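Local structure of SsfS6 (Streptomyces sp. SF2575, 4FZR) at residues D215-P218 / S219-E223. The protein belongs to the GT-B glycosyltransferase-like superfamily, with two domains each built round a parallel beta sheet, resembling the erythromycin biosynthesis protein CIII family. Numbering follows the deposited sequence.
Sequences DQVP and SWVFE
Trp220 and Pro218 meet because the indole's CG sits between its own backbone N and carbonyl carbon (chi1 40°), which folds the ring back toward the proline two residues earlier. Val221 turns differently: its CG2 lies opposite the carbonyl carbon and beside the backbone N, pointing at the same pyrrolidine. Pro218 CG lies 3.6 Å from Trp220 CZ2 and 3.5 Å from Val221 CG2, touching both in a small apolar cluster. The proline approaches the indole obliquely, with its CB near NE1 and CE2. Val217 CG1 reaches forward to Val221 CG1, 3.8 Å away, and the phenyl group of Phe222 lies across Val217 at roughly a right angle, although the closeness of this last pair is doubtful. The polar link is the bond from Val221 N to Pro218 O, 3.2 Å long with an N-H...O angle of 145°; its donor stands 49° out of the carbonyl plane, away from the lone-pair positions. Phe222 N to Ser219 O, 2.9 Å, repeats this i+3 spacing, consistent with a short, loosely bonded turn of helix. Beyond the turn, which follows strand 203-204, Trp220 meets Phe292 of the C-terminal-domain family region edge-to-face, while Phe222 packs on Leu47 and Trp122 of the second subunit. Chemically, the contact is mainly apolar packing of Pro218, Trp220 and Val221, with a single off-axis backbone bond crossing between the segments.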
ATOM      1  N   ASP A 215      -4.525 -11.890   2.196  1.00 63.91           N
ATOM      2  CA  ASP A 215      -3.463 -12.628   1.522  1.00 54.75           C
ATOM      3  C   ASP A 215      -2.872 -13.788   2.307  1.00 58.13           C
ATOM      4  O   ASP A 215      -2.777 -13.762   3.528  1.00 64.74           O
ATOM      5  CB  ASP A 215      -2.311 -11.659   1.251  1.00 53.62           C
ATOM      6  CG  ASP A 215      -1.538 -11.990  -0.005  1.00 49.49           C
ATOM      7  OD1 ASP A 215      -0.779 -12.980   0.004  1.00 54.16           O
ATOM      8  OD2 ASP A 215      -1.673 -11.237  -0.992  1.00 61.24           O
ATOM      9  N   GLN A 216      -2.472 -14.807   1.561  1.00 56.97           N
ATOM     10  CA  GLN A 216      -1.397 -15.703   1.945  1.00 51.71           C
ATOM     11  C   GLN A 216      -1.119 -16.523   0.704  1.00 55.25           C
ATOM     12  O   GLN A 216      -1.787 -17.522   0.454  1.00 54.89           O
ATOM     13  CB  GLN A 216      -1.751 -16.616   3.112  1.00 51.91           C
ATOM     14  CG  GLN A 216      -0.712 -17.700   3.280  1.00 39.94           C
ATOM     15  CD  GLN A 216      -0.762 -18.384   4.624  1.00 42.59           C
ATOM     16  OE1 GLN A 216      -1.219 -17.816   5.616  1.00 45.89           O
ATOM     17  NE2 GLN A 216      -0.284 -19.620   4.665  1.00 40.19           N
ATOM     18  N   VAL A 217      -0.169 -16.055  -0.099  1.00 46.70           N
ATOM     19  CA  VAL A 217       0.170 -16.714  -1.353  1.00 58.43           C
ATOM     20  C   VAL A 217       0.160 -18.219  -1.118  1.00 66.65           C
ATOM     21  O   VAL A 217       1.135 -18.779  -0.608  1.00 70.99           O
ATOM     22  CB  VAL A 217       1.560 -16.299  -1.873  1.00 59.17           C
ATOM     23  CG1 VAL A 217       1.782 -16.848  -3.275  1.00 57.44           C
ATOM     24  CG2 VAL A 217       1.721 -14.778  -1.868  1.00 45.76           C
ATOM     25  N   PRO A 218      -0.947 -18.881  -1.488  1.00 66.34           N
ATOM     26  CA  PRO A 218      -1.170 -20.271  -1.072  1.00 59.97           C
ATOM     27  C   PRO A 218      -0.014 -21.194  -1.431  1.00 63.42           C
ATOM     28  O   PRO A 218       0.806 -20.868  -2.290  1.00 64.70           O
ATOM     29  CB  PRO A 218      -2.457 -20.670  -1.810  1.00 63.66           C
ATOM     30  CG  PRO A 218      -2.648 -19.651  -2.875  1.00 65.27           C
ATOM     31  CD  PRO A 218      -2.013 -18.392  -2.379  1.00 63.86           C
ATOM     32  N   SER A 219       0.042 -22.337  -0.759  1.00 73.80           N
ATOM     33  CA  SER A 219       1.130 -23.289  -0.928  1.00 74.60           C
ATOM     34  C   SER A 219       1.452 -23.524  -2.399  1.00 65.13           C
ATOM     35  O   SER A 219       2.503 -23.115  -2.889  1.00 58.82           O
ATOM     36  CB  SER A 219       0.761 -24.618  -0.267  1.00 77.67           C
ATOM     37  OG  SER A 219       1.693 -25.633  -0.598  1.00 83.69           O
ATOM     38  N   TRP A 220       0.527 -24.181  -3.091  1.00 69.28           N
ATOM     39  CA  TRP A 220       0.730 -24.635  -4.468  1.00 64.51           C
ATOM     40  C   TRP A 220       1.321 -23.598  -5.425  1.00 63.71           C
ATOM     41  O   TRP A 220       1.918 -23.964  -6.435  1.00 60.67           O
ATOM     42  CB  TRP A 220      -0.584 -25.177  -5.041  1.00 61.46           C
ATOM     43  CG  TRP A 220      -1.797 -24.376  -4.667  1.00 61.21           C
ATOM     44  CD1 TRP A 220      -2.557 -24.519  -3.542  1.00 61.23           C
ATOM     45  CD2 TRP A 220      -2.393 -23.313  -5.421  1.00 67.29           C
ATOM     46  NE1 TRP A 220      -3.587 -23.611  -3.548  1.00 61.79           N
ATOM     47  CE2 TRP A 220      -3.508 -22.859  -4.691  1.00 61.62           C
ATOM     48  CE3 TRP A 220      -2.093 -22.701  -6.643  1.00 62.36           C
ATOM     49  CZ2 TRP A 220      -4.323 -21.823  -5.140  1.00 64.24           C
ATOM     50  CZ3 TRP A 220      -2.903 -21.671  -7.087  1.00 50.42           C
ATOM     51  CH2 TRP A 220      -4.005 -21.242  -6.336  1.00 53.73           C
ATOM     52  N   VAL A 221       1.160 -22.314  -5.122  1.00 67.03           N
ATOM     53  CA  VAL A 221       1.688 -21.273  -6.000  1.00 64.92           C
ATOM     54  C   VAL A 221       3.211 -21.335  -6.076  1.00 70.36           C
ATOM     55  O   VAL A 221       3.797 -21.099  -7.134  1.00 66.57           O
ATOM     56  CB  VAL A 221       1.283 -19.864  -5.536  1.00 61.76           C
ATOM     57  CG1 VAL A 221       1.815 -18.815  -6.503  1.00 65.87           C
ATOM     58  CG2 VAL A 221      -0.224 -19.761  -5.423  1.00 60.68           C
ATOM     59  N   PHE A 222       3.845 -21.654  -4.952  1.00 66.44           N
ATOM     60  CA  PHE A 222       5.300 -21.707  -4.887  1.00 52.32           C
ATOM     61  C   PHE A 222       5.840 -23.095  -5.249  1.00 57.48           C
ATOM     62  O   PHE A 222       7.027 -23.243  -5.539  1.00 53.56           O
ATOM     63  CB  PHE A 222       5.787 -21.315  -3.491  1.00 51.42           C
ATOM     64  CG  PHE A 222       5.412 -19.919  -3.077  1.00 50.98           C
ATOM     65  CD1 PHE A 222       5.924 -18.824  -3.751  1.00 45.74           C
ATOM     66  CD2 PHE A 222       4.567 -19.700  -1.996  1.00 56.43           C
ATOM     67  CE1 PHE A 222       5.587 -17.536  -3.368  1.00 47.83           C
ATOM     68  CE2 PHE A 222       4.230 -18.412  -1.609  1.00 51.86           C
ATOM     69  CZ  PHE A 222       4.743 -17.329  -2.295  1.00 41.06           C
ATOM     70  N   GLU A 223       4.976 -24.107  -5.228  1.00 68.83           N
ATOM     71  CA  GLU A 223       5.393 -25.468  -5.572  1.00 75.97           C
ATOM     72  C   GLU A 223       5.251 -25.724  -7.072  1.00 67.33           C
ATOM     73  O   GLU A 223       4.938 -24.813  -7.838  1.00 66.53           O
ATOM     74  CB  GLU A 223       4.601 -26.508  -4.768  1.00 71.52           C
ATOM     75  CG  GLU A 223       5.442 -27.302  -3.767  1.00 78.18           C
ATOM     76  CD  GLU A 223       6.572 -28.082  -4.423  1.00 83.61           C
ATOM     77  OE1 GLU A 223       6.286 -28.919  -5.305  1.00 83.85           O
ATOM     78  OE2 GLU A 223       7.747 -27.861  -4.053  1.00 77.43           O
TER